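Local coordinates for p800 reaction center core protein (Heliobacterium modesticaldum, PDB 5V8K) that forms the homodimeric photosynthetic reaction center of heliobacteria, holding bacteriochlorophylls for light harvesting and charge separation and binding a [4Fe-4S] cluster, at residues A336-I341 with T357-G362; G374-F379 with G461-S466; A455-D460 with M500-Y505. All blocks are in the same frame, centred on the assembly; numbering follows the deposited sequence.

Contact 1. Residues A336-I341 with T357-G362. With GBF (Bacteriochlorophyll g), chain X.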
# COMPACT_ATOMS: atom_id res chain seq x y z
N ALA A 336 4.45 18.20 12.52
CA ALA A 336 4.67 16.86 13.05
C ALA A 336 5.84 16.20 12.36
O ALA A 336 6.50 15.35 12.96
CB ALA A 336 3.41 15.99 12.91
N THR A 337 6.12 16.59 11.11
CA THR A 337 7.29 16.06 10.41
C THR A 337 8.58 16.64 10.98
O THR A 337 9.55 15.92 11.18
CB THR A 337 7.23 16.34 8.90
OG1 THR A 337 6.07 15.72 8.35
CG2 THR A 337 8.42 15.75 8.16
N HIS A 338 8.60 17.94 11.28
CA HIS A 338 9.78 18.53 11.90
C HIS A 338 10.04 17.85 13.24
O HIS A 338 11.14 17.36 13.49
CB HIS A 338 9.62 20.03 12.11
CG HIS A 338 10.54 20.60 13.16
ND1 HIS A 338 11.64 21.36 12.86
CD2 HIS A 338 10.52 20.50 14.51
CE1 HIS A 338 12.25 21.72 13.97
NE2 HIS A 338 11.59 21.21 14.98
N ASN A 339 9.02 17.79 14.09
CA ASN A 339 9.13 17.11 15.38
C ASN A 339 9.53 15.65 15.25
O ASN A 339 10.24 15.13 16.12
CB ASN A 339 7.81 17.21 16.12
CG ASN A 339 7.59 18.54 16.71
OD1 ASN A 339 8.50 19.36 16.71
ND2 ASN A 339 6.38 18.79 17.23
N THR A 340 9.08 14.97 14.19
CA THR A 340 9.44 13.58 13.97
C THR A 340 10.93 13.45 13.71
O THR A 340 11.60 12.59 14.28
CB THR A 340 8.65 13.00 12.79
OG1 THR A 340 7.26 12.93 13.11
CG2 THR A 340 9.09 11.59 12.39
N ILE A 341 11.45 14.32 12.82
CA ILE A 341 12.87 14.34 12.49
C ILE A 341 13.69 14.62 13.73
O ILE A 341 14.74 14.01 13.94
CB ILE A 341 13.13 15.38 11.38
CG1 ILE A 341 12.60 14.83 10.06
CG2 ILE A 341 14.61 15.71 11.22
CD1 ILE A 341 12.63 15.89 8.97
N THR A 357 15.01 22.01 17.79
CA THR A 357 13.99 22.42 18.75
C THR A 357 12.68 21.73 18.44
O THR A 357 12.31 21.54 17.28
CB THR A 357 13.82 23.95 18.71
OG1 THR A 357 15.03 24.55 19.17
CG2 THR A 357 12.70 24.38 19.61
N TYR A 358 11.97 21.33 19.50
CA TYR A 358 10.62 20.80 19.39
C TYR A 358 9.63 21.93 19.19
O TYR A 358 9.71 22.95 19.89
CB TYR A 358 10.22 20.02 20.64
CG TYR A 358 9.42 18.76 20.35
CD1 TYR A 358 10.05 17.63 19.87
CD2 TYR A 358 8.05 18.70 20.57
CE1 TYR A 358 9.35 16.46 19.63
CE2 TYR A 358 7.33 17.53 20.33
CZ TYR A 358 7.99 16.42 19.86
OH TYR A 358 7.31 15.27 19.61
N ILE A 359 8.73 21.79 18.23
CA ILE A 359 7.69 22.78 18.03
C ILE A 359 6.57 22.47 19.02
O ILE A 359 5.99 21.38 19.00
CB ILE A 359 7.17 22.80 16.59
CG1 ILE A 359 8.31 23.21 15.65
CG2 ILE A 359 6.01 23.77 16.47
CD1 ILE A 359 7.98 23.04 14.22
N ASN A 360 6.25 23.44 19.86
CA ASN A 360 5.34 23.27 20.98
C ASN A 360 4.34 24.41 20.97
O ASN A 360 4.68 25.53 21.34
CB ASN A 360 6.09 23.25 22.30
CG ASN A 360 5.19 22.96 23.46
OD1 ASN A 360 4.11 22.42 23.28
ND2 ASN A 360 5.63 23.29 24.66
N ILE A 361 3.12 24.10 20.59
CA ILE A 361 2.01 25.04 20.49
C ILE A 361 0.81 24.43 21.21
O ILE A 361 0.51 23.25 21.01
CB ILE A 361 1.63 25.29 19.01
CG1 ILE A 361 2.85 25.77 18.20
CG2 ILE A 361 0.52 26.30 18.94
CD1 ILE A 361 2.55 25.93 16.71
N GLY A 362 0.09 25.24 21.97
CA GLY A 362 -1.13 24.82 22.63
C GLY A 362 -2.37 25.05 21.79
O GLY A 362 -2.30 25.30 20.59
MG GBF X . 11.97 22.74 10.83
CHA GBF X . 14.79 23.95 12.52
CHB GBF X . 10.22 25.23 12.12
CHC GBF X . 9.55 21.79 8.61
CHD GBF X . 14.21 20.40 9.25
NA GBF X . 12.43 24.31 11.98
C1A GBF X . 13.52 24.70 12.64
C2A GBF X . 13.49 25.89 13.57
C3A GBF X . 11.98 26.06 13.63
C4A GBF X . 11.52 25.15 12.51
CMA GBF X . 11.42 25.65 15.00
CAA GBF X . 14.20 27.21 13.12
CBA GBF X . 13.91 27.54 11.67
CGA GBF X . 14.59 28.83 11.25
O1A GBF X . 15.32 29.45 12.01
O2A GBF X . 14.43 29.29 9.87
NB GBF X . 10.09 23.40 10.47
C1B GBF X . 9.50 24.43 11.09
C2B GBF X . 8.18 24.52 10.61
C3B GBF X . 8.02 23.56 9.62
C4B GBF X . 9.26 22.91 9.54
CMB GBF X . 7.15 25.49 11.11
CAB GBF X . 6.79 23.28 8.84
CBB GBF X . 5.56 23.75 9.00
NC GBF X . 11.92 21.38 9.31
C1C GBF X . 10.88 21.13 8.52
C2C GBF X . 10.86 20.11 7.45
C3C GBF X . 12.27 19.84 7.75
C4C GBF X . 12.82 20.52 8.81
CMC GBF X . 9.93 18.97 7.91
CAC GBF X . 13.10 18.83 7.03
CBC GBF X . 12.52 18.05 5.88
ND GBF X . 13.93 22.29 10.72
C1D GBF X . 14.74 21.34 10.26
C2D GBF X . 16.25 21.19 10.79
C3D GBF X . 16.05 22.27 11.62
C4D GBF X . 14.79 22.92 11.60
CMD GBF X . 17.42 20.29 10.54
CAD GBF X . 16.98 23.11 12.43
OBD GBF X . 18.09 22.84 12.99
CBD GBF X . 16.16 24.18 13.05
CGD GBF X . 16.16 24.13 14.55
O1D GBF X . 15.51 23.31 15.20
O2D GBF X . 16.91 25.10 15.27
CED GBF X . 17.17 24.83 16.64

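Contact 2. Residues G374-F379 with G461-S466. With GB0 (Bacteriochlorophyll g'), chain C.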
# COMPACT_ATOMS: atom_id res chain seq x y z
N GLY A 374 -5.09 21.93 26.18
CA GLY A 374 -4.46 21.06 25.22
C GLY A 374 -2.98 21.33 25.01
O GLY A 374 -2.43 22.34 25.40
N SER A 375 -2.33 20.38 24.36
CA SER A 375 -0.90 20.47 24.09
C SER A 375 -0.68 20.46 22.57
O SER A 375 -1.64 20.48 21.79
CB SER A 375 -0.19 19.31 24.76
OG SER A 375 -0.49 18.12 24.02
N ILE A 376 0.58 20.35 22.17
CA ILE A 376 0.91 20.22 20.75
C ILE A 376 0.21 19.01 20.15
O ILE A 376 -0.10 19.00 18.95
CB ILE A 376 2.44 20.18 20.55
CG1 ILE A 376 2.82 20.08 19.06
CG2 ILE A 376 3.08 19.03 21.27
CD1 ILE A 376 2.52 21.38 18.31
N SER A 377 -0.08 17.99 20.97
CA SER A 377 -0.77 16.79 20.48
C SER A 377 -2.17 17.13 19.98
O SER A 377 -2.54 16.75 18.87
CB SER A 377 -0.86 15.70 21.57
OG SER A 377 -1.45 14.50 21.07
N GLU A 378 -2.95 17.84 20.78
CA GLU A 378 -4.26 18.33 20.33
C GLU A 378 -4.14 19.34 19.18
O GLU A 378 -4.93 19.29 18.23
CB GLU A 378 -5.01 18.98 21.49
CG GLU A 378 -5.69 18.04 22.40
CD GLU A 378 -4.77 17.35 23.41
OE1 GLU A 378 -3.67 17.91 23.72
OE2 GLU A 378 -5.17 16.25 23.89
N PHE A 379 -3.21 20.29 19.24
CA PHE A 379 -3.09 21.27 18.15
C PHE A 379 -2.86 20.57 16.81
O PHE A 379 -3.61 20.80 15.85
CB PHE A 379 -1.97 22.28 18.45
CG PHE A 379 -1.80 23.33 17.34
CD1 PHE A 379 -2.52 24.52 17.37
CD2 PHE A 379 -0.94 23.12 16.28
CE1 PHE A 379 -2.38 25.49 16.37
CE2 PHE A 379 -0.79 24.08 15.26
CZ PHE A 379 -1.52 25.26 15.31
N GLY A 461 -5.07 7.56 22.31
CA GLY A 461 -3.97 7.99 23.17
C GLY A 461 -2.59 8.06 22.54
O GLY A 461 -1.60 8.13 23.28
N CYS A 462 -2.47 8.02 21.21
CA CYS A 462 -1.21 8.38 20.56
C CYS A 462 -0.78 9.80 20.89
O CYS A 462 -1.60 10.72 21.00
CB CYS A 462 -1.30 8.27 19.04
SG CYS A 462 -1.35 6.64 18.45
N TRP A 463 0.53 9.98 21.01
CA TRP A 463 1.13 11.31 20.97
C TRP A 463 1.03 11.85 19.54
O TRP A 463 1.55 11.24 18.59
CB TRP A 463 2.58 11.26 21.43
CG TRP A 463 3.30 12.58 21.41
CD1 TRP A 463 4.30 12.97 20.56
CD2 TRP A 463 3.08 13.68 22.29
NE1 TRP A 463 4.73 14.23 20.88
CE2 TRP A 463 4.00 14.69 21.93
CE3 TRP A 463 2.21 13.90 23.36
CZ2 TRP A 463 4.05 15.89 22.58
CZ3 TRP A 463 2.27 15.08 24.00
CH2 TRP A 463 3.19 16.08 23.62
N MET A 464 0.30 12.94 19.35
CA MET A 464 0.08 13.45 18.01
C MET A 464 0.97 14.66 17.70
O MET A 464 0.80 15.30 16.66
CB MET A 464 -1.41 13.73 17.84
CG MET A 464 -2.32 12.46 17.98
SD MET A 464 -1.97 11.17 16.74
CE MET A 464 -2.76 11.89 15.32
N GLY A 465 1.94 14.95 18.55
CA GLY A 465 2.94 15.94 18.23
C GLY A 465 4.02 15.48 17.28
O GLY A 465 4.78 16.31 16.77
N SER A 466 4.05 14.18 16.97
CA SER A 466 5.17 13.54 16.30
C SER A 466 4.64 12.22 15.75
O SER A 466 3.67 11.67 16.27
CB SER A 466 6.34 13.33 17.28
OG SER A 466 7.40 12.60 16.68
C1 GB0 C . -3.97 5.34 4.94
C2 GB0 C . -3.77 6.04 6.25
C3 GB0 C . -2.64 5.85 6.89
C4 GB0 C . -1.57 4.97 6.34
C5 GB0 C . -2.46 6.53 8.18
C6 GB0 C . -1.20 7.35 8.16
NB GB0 C . 1.66 -2.48 6.11
ND GB0 C . -0.45 -1.84 9.39
C10 GB0 C . -1.42 9.78 11.15
C11 GB0 C . -1.00 11.23 11.05
C12 GB0 C . -0.46 11.70 12.38
C13 GB0 C . -0.44 13.00 12.67
C14 GB0 C . -0.98 14.01 11.72
C15 GB0 C . 0.15 13.53 13.95
C1A GB0 C . -1.96 -0.52 7.02
C1B GB0 C . 1.23 -2.39 4.85
C1C GB0 C . 3.04 -3.46 8.69
C1D GB0 C . -0.43 -2.15 10.66
C2A GB0 C . -2.96 -0.24 5.92
C2B GB0 C . 2.20 -2.95 4.03
C2C GB0 C . 4.05 -3.93 9.67
C2D GB0 C . -1.53 -1.69 11.70
C3A GB0 C . -2.43 -1.12 4.81
C3B GB0 C . 3.24 -3.40 4.82
C3C GB0 C . 3.06 -3.68 10.73
C3D GB0 C . -2.19 -1.04 10.66
C4A GB0 C . -1.07 -1.41 5.39
C4B GB0 C . 2.85 -3.13 6.13
C4C GB0 C . 1.82 -3.22 10.33
C4D GB0 C . -1.62 -1.11 9.35
C7 GB0 C . -1.05 7.99 9.51
C8 GB0 C . -1.59 9.19 9.77
C9 GB0 C . -2.40 9.89 8.73
CAA GB0 C . -3.00 1.23 5.50
CAB GB0 C . 4.44 -4.01 4.19
CAC GB0 C . 3.28 -3.90 12.18
CAD GB0 C . -3.41 -0.23 10.57
CBA GB0 C . -4.13 1.49 4.52
CBB GB0 C . 5.34 -4.74 4.77
CBC GB0 C . 4.58 -4.42 12.74
CBD GB0 C . -3.58 0.18 9.13
CED GB0 C . -5.01 3.65 9.18
CGA GB0 C . -4.21 2.96 4.17
CGD GB0 C . -3.57 1.66 9.12
CHA GB0 C . -2.45 -0.47 8.41
CHB GB0 C . -0.08 -1.80 4.53
CHC GB0 C . 3.62 -3.51 7.33
CHD GB0 C . 0.70 -2.90 11.22
CMA GB0 C . -3.18 -2.46 4.60
CMB GB0 C . 2.22 -3.00 2.55
CMC GB0 C . 4.37 -5.41 9.41
CMD GB0 C . -1.74 -1.88 13.14
NA GB0 C . -0.98 -1.38 6.71
NC GB0 C . 1.82 -3.06 9.00
O1A GB0 C . -4.09 3.37 3.03
O1D GB0 C . -2.57 2.36 9.22
O2A GB0 C . -4.13 3.95 5.24
O2D GB0 C . -4.85 2.26 9.01
OBD GB0 C . -4.33 0.09 11.38
MG GB0 C . 0.41 -2.38 7.70

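Contact 3. Residues A455-D460 with M500-Y505. With CA (calcium ion), chain B; GBF (Bacteriochlorophyll g), chain Y.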
# COMPACT_ATOMS: atom_id res chain seq x y z
N ALA A 455 -8.07 10.73 13.66
CA ALA A 455 -9.05 10.72 14.74
C ALA A 455 -8.86 9.48 15.61
O ALA A 455 -8.82 9.59 16.84
CB ALA A 455 -10.45 10.76 14.17
N TRP A 456 -8.67 8.32 15.00
CA TRP A 456 -8.48 7.10 15.77
C TRP A 456 -7.18 7.15 16.58
O TRP A 456 -7.18 6.84 17.78
CB TRP A 456 -8.50 5.86 14.86
CG TRP A 456 -8.09 4.66 15.70
CD1 TRP A 456 -6.91 4.03 15.65
CD2 TRP A 456 -8.83 4.06 16.77
NE1 TRP A 456 -6.84 3.06 16.63
CE2 TRP A 456 -8.01 3.06 17.33
CE3 TRP A 456 -10.09 4.28 17.32
CZ2 TRP A 456 -8.43 2.25 18.42
CZ3 TRP A 456 -10.51 3.49 18.40
CH2 TRP A 456 -9.69 2.49 18.93
N PHE A 457 -6.07 7.51 15.93
CA PHE A 457 -4.81 7.60 16.65
C PHE A 457 -4.93 8.56 17.83
O PHE A 457 -4.47 8.24 18.93
CB PHE A 457 -3.68 8.01 15.70
CG PHE A 457 -3.36 6.96 14.65
CD1 PHE A 457 -3.25 5.61 14.97
CD2 PHE A 457 -3.20 7.33 13.32
CE1 PHE A 457 -2.97 4.67 13.97
CE2 PHE A 457 -2.91 6.42 12.36
CZ PHE A 457 -2.81 5.09 12.67
N TYR A 458 -5.63 9.68 17.65
CA TYR A 458 -5.81 10.59 18.78
C TYR A 458 -6.62 9.94 19.90
O TYR A 458 -6.24 9.98 21.08
CB TYR A 458 -6.47 11.88 18.31
CG TYR A 458 -6.78 12.80 19.45
CD1 TYR A 458 -5.80 13.61 19.98
CD2 TYR A 458 -8.04 12.87 19.98
CE1 TYR A 458 -6.07 14.45 21.06
CE2 TYR A 458 -8.32 13.72 21.04
CZ TYR A 458 -7.32 14.49 21.59
OH TYR A 458 -7.57 15.35 22.67
N ILE A 459 -7.76 9.35 19.54
CA ILE A 459 -8.69 8.83 20.53
C ILE A 459 -8.05 7.69 21.32
O ILE A 459 -8.29 7.54 22.51
CB ILE A 459 -10.00 8.41 19.82
CG1 ILE A 459 -10.84 9.65 19.53
CG2 ILE A 459 -10.80 7.37 20.64
CD1 ILE A 459 -11.97 9.39 18.54
N ASP A 460 -7.22 6.90 20.68
CA ASP A 460 -6.55 5.81 21.36
C ASP A 460 -5.30 6.26 22.12
O ASP A 460 -4.52 5.40 22.51
CB ASP A 460 -6.15 4.70 20.40
CG ASP A 460 -6.39 3.30 21.00
OD1 ASP A 460 -7.24 3.15 21.88
OD2 ASP A 460 -5.68 2.37 20.59
N MET A 500 3.83 7.92 22.45
CA MET A 500 4.08 7.23 21.18
C MET A 500 3.30 7.87 20.04
O MET A 500 2.07 7.84 20.03
CB MET A 500 3.70 5.75 21.26
CG MET A 500 4.49 4.95 22.31
SD MET A 500 4.06 3.19 22.25
CE MET A 500 2.40 3.22 22.88
N GLY A 501 4.03 8.45 19.08
CA GLY A 501 3.46 8.74 17.78
C GLY A 501 3.01 7.46 17.09
O GLY A 501 3.37 6.34 17.47
N TYR A 502 2.20 7.64 16.05
CA TYR A 502 1.42 6.52 15.51
C TYR A 502 2.32 5.36 15.05
O TYR A 502 1.93 4.18 15.15
CB TYR A 502 0.54 6.99 14.36
CG TYR A 502 1.18 7.06 13.00
CD1 TYR A 502 1.16 5.98 12.16
CD2 TYR A 502 1.80 8.23 12.55
CE1 TYR A 502 1.74 6.03 10.92
CE2 TYR A 502 2.39 8.29 11.30
CZ TYR A 502 2.35 7.18 10.49
OH TYR A 502 2.93 7.24 9.23
N PHE A 503 3.49 5.67 14.51
CA PHE A 503 4.39 4.63 14.03
C PHE A 503 4.92 3.77 15.19
O PHE A 503 4.94 2.54 15.11
CB PHE A 503 5.49 5.30 13.21
CG PHE A 503 6.49 4.37 12.58
CD1 PHE A 503 7.57 3.93 13.31
CD2 PHE A 503 6.43 4.05 11.22
CE1 PHE A 503 8.51 3.12 12.75
CE2 PHE A 503 7.41 3.21 10.64
CZ PHE A 503 8.44 2.75 11.41
N SER A 504 5.31 4.42 16.29
CA SER A 504 5.77 3.70 17.47
C SER A 504 4.61 2.96 18.13
O SER A 504 4.78 1.85 18.62
CB SER A 504 6.41 4.69 18.44
OG SER A 504 7.56 5.29 17.88
N TYR A 505 3.43 3.58 18.12
CA TYR A 505 2.24 2.96 18.69
C TYR A 505 1.85 1.72 17.90
O TYR A 505 1.40 0.72 18.48
CB TYR A 505 1.11 4.01 18.75
CG TYR A 505 -0.33 3.55 18.69
CD1 TYR A 505 -0.94 3.32 17.48
CD2 TYR A 505 -1.12 3.48 19.83
CE1 TYR A 505 -2.27 2.96 17.39
CE2 TYR A 505 -2.43 3.11 19.77
CZ TYR A 505 -3.02 2.85 18.54
OH TYR A 505 -4.36 2.48 18.43
CA CA B . -5.78 0.04 21.26
MG GBF Y . -13.26 19.27 20.91
CHA GBF Y . -14.00 18.52 24.23
CHB GBF Y . -10.68 17.17 21.11
CHC GBF Y . -13.10 19.59 17.48
CHD GBF Y . -16.54 20.76 20.79
NA GBF Y . -12.49 18.13 22.35
C1A GBF Y . -12.69 18.05 23.67
C2A GBF Y . -11.94 16.98 24.42
C3A GBF Y . -10.73 16.92 23.51
C4A GBF Y . -11.34 17.42 22.25
CMA GBF Y . -9.63 17.89 24.00
CAA GBF Y . -12.56 15.60 24.67
CBA GBF Y . -13.32 15.08 23.46
CGA GBF Y . -12.42 14.46 22.40
O1A GBF Y . -11.38 13.88 22.66
O2A GBF Y . -12.90 14.41 21.05
NB GBF Y . -12.06 18.45 19.50
C1B GBF Y . -11.00 17.66 19.75
C2B GBF Y . -10.38 17.39 18.54
C3B GBF Y . -11.06 18.06 17.54
C4B GBF Y . -12.09 18.76 18.18
CMB GBF Y . -9.18 16.51 18.31
CAB GBF Y . -10.61 17.94 16.14
CBB GBF Y . -11.17 18.34 15.04
NC GBF Y . -14.53 20.00 19.50
C1C GBF Y . -14.30 20.10 18.19
C2C GBF Y . -15.20 20.73 17.20
C3C GBF Y . -16.15 20.99 18.30
C4C GBF Y . -15.75 20.60 19.57
CMC GBF Y . -14.49 21.97 16.63
CAC GBF Y . -17.46 21.66 18.11
CBC GBF Y . -17.94 22.11 16.77
ND GBF Y . -14.88 19.62 22.06
C1D GBF Y . -16.07 20.18 22.05
C2D GBF Y . -17.02 20.24 23.35
C3D GBF Y . -16.04 19.57 24.05
C4D GBF Y . -14.86 19.20 23.37
CMD GBF Y . -18.37 20.77 23.74
CAD GBF Y . -15.83 19.29 25.48
OBD GBF Y . -16.63 19.11 26.46
CBD GBF Y . -14.54 18.54 25.60
CGD GBF Y . -13.63 19.27 26.53
O1D GBF Y . -12.88 20.18 26.14
O2D GBF Y . -13.70 18.93 27.91
CED GBF Y . -12.87 19.69 28.79
C1 GBF Y . -12.10 13.84 20.02
C2 GBF Y . -12.97 13.59 18.84
C3 GBF Y . -12.47 13.14 17.69
C4 GBF Y . -11.00 12.94 17.55
C5 GBF Y . -13.39 12.88 16.52
C6 GBF Y . -13.20 13.99 15.46
C7 GBF Y . -14.02 13.71 14.22
C8 GBF Y . -14.67 14.68 13.54
C9 GBF Y . -14.61 16.13 13.96
C10 GBF Y . -15.46 14.40 12.28
C11 GBF Y . -16.35 13.21 12.32
C12 GBF Y . -17.33 13.20 11.16
C13 GBF Y . -18.35 12.33 11.12
C14 GBF Y . -19.30 12.37 9.96
C15 GBF Y . -18.57 11.30 12.21
O HOH W 1 -8.01 0.73 22.20
O HOH W 2 -4.96 0.96 23.27

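Contact 1. Residues A336-I341 with T357-G362
Asn339 and Tyr358 mark the closest approach of the two backbones, 5.6 Å from CA to CA, where the extended loop 357-362 runs past helical residues 336-341. Only the start of the loop engages the helix; from Asn360 onward it leaves it. The Asn339 amide reads both backbone polar groups of Ile359. Its OD1 accepts from Ile359 N at 2.9 Å and its ND2 donates to Ile359 O at 3.2 Å. Each of these bonds lies in the plane of the accepting carbonyl, on a lone pair, so the amide is held flat and its flip is fixed. The Tyr358 ring lies on the same amide, planes only 9° apart, with Asn339 CG 3.7 Å above the ring centre.

His338 is an axial ligand of a bacteriochlorophyll g, its ND1 2.5 Å from the magnesium. With CG anti to the backbone N (chi1 159°), the imidazole leans out to the pigment while NE2, the other ring nitrogen, donates at the ring edge to Thr357 O; the bond is almost straight, but its modelled length is doubtfully short. Thr357 N in turn donates to O1D of the same pigment at 2.9 Å, so Thr357 meets the ligating histidine through its O and the pigment through its N. Ile359 CD1 sits over a face of the imidazole, 3.9 Å from its centroid, in a CH-pi contact, and also touches pigment atom C1B.

Tyr358 OH bonds to Asp343 farther along helix 311-344. Beyond the contact, Ile361 packs on helix 376-401, Tyr358 on helix 475-488, and Thr340 on Leu526 of the second subunit.

Contact 2. Residues G374-F379 with G461-S466
Ser377 and Met464 bring their CA atoms to within 4.2 Å, an unusually close pass for a helix and a loop, and one hydroxyl bridges them: Met464 N donates to Ser377 OG at 2.9 Å. The helical partner is the first turn of helix 376-401, which opens with a capping box. Ser375, at the N-cap, accepts from Ser377 N through its OG, and Glu378 OE1 in return accepts from Ser375 N at 2.9 Å. Glu378 OE2 is bonded to Tyr458, so the box is tied to helix 449-459 as well. Loop 461-466 begins where that helix ends in a Schellman motif, with Gly461 at positive phi as its C-prime residue.

Ser377 serves the contact twice. With OG anti to the backbone N (chi1 -176°), the hydroxyl faces the loop backbone, while CB rests 3.9 Å above one face of the Trp463 indole, toward its rim. Gly465 N lies over the indole near the rim too, where the loop folds back on the ring. Ile376 crosses the indole at about a right angle, and its CG2 meets Trp463 CZ2 at 3.5 Å. Trp463 NE1 bonds to Tyr358 OH, which steadies the ring from its pyrrole side. At Gly465 a CB would be pressed against Ile376 CG2 and would clash with Trp463 NE1, so the absence of a side chain permits the tight pass.

Met464, bent at chi2 and chi3, turns its end away from the helix to the farnesyl tail of a bacteriochlorophyll g', where its CE lies 3.6 Å from tail atom C15.

Contact 3. Residues A455-D460 with M500-Y505
Asp460 OD2 is gripped from two sides by a calcium ion at 2.4 Å and by Tyr505 OH, which donates to it at 2.5 Å. OD2 receives the phenol on its anti lone pair, the one turned from OD1, and the carboxylate stands nearly perpendicular to the tyrosine ring, planes 88° apart. OD1 accepts a bond from a water that is itself a calcium ligand and forms a salt bridge with Lys261, so both oxygens are fixed. A second water, Gln509 and the carbonyl O of Leu597 complete the observed calcium ligands. Trp456 NE1 adds a weak bond to Tyr505 OH at 3.1 Å. A phenylalanine in place of Tyr505 would probably leave Asp460 OD2 without its second-shell donor and the carboxylate less firmly oriented toward calcium.

Next to this polar end, Phe457, Tyr502 and Tyr505 form an aromatic cluster. Tyr502 CB sits squarely over the Phe457 ring, 3.8 Å from its centroid, in a CH-pi contact; with CG between the backbone N and the carbonyl carbon (chi1 85°), the phenol ring is slid along the Phe457 ring so that the two barely overlap, and its OH bonds to a bacteriochlorophyll g. Tyr505 CE1 reaches the edge of the Phe457 ring, 3.7 Å from CD1.

The contact thus joins the C-terminal end of helix 449-459 to the first turn of helix 502-513. Helix 575-599 packs on Trp456 and Tyr505, helix 258-291 on Trp456, and the second subunit touches Tyr502 through its Leu526.

How the contacts relate
The three contacts form a chain of neighbours, with loop 461-466 of contact 2 in the middle. Contacts 1 and 2, centres about 10 Å apart, meet where Asn339 ND2 probably bonds to Gly465 O (3.0 Å). Contacts 2 and 3, centres about 9 Å apart, alternate in sequence, and Trp463 N probably bonds to Met500 O at 2.8 Å. Contacts 1 and 3 do not touch, their nearest atoms being about 7 Å apart. Together they link a ligated bacteriochlorophyll g at contact 1 to the calcium site at contact 3; the side chain of Cys462 in contact 2 lies about 8 Å from that calcium. Contacts 2 and 3 also share one bacteriochlorophyll g' pocket, through Met464, Phe457 and Tyr502.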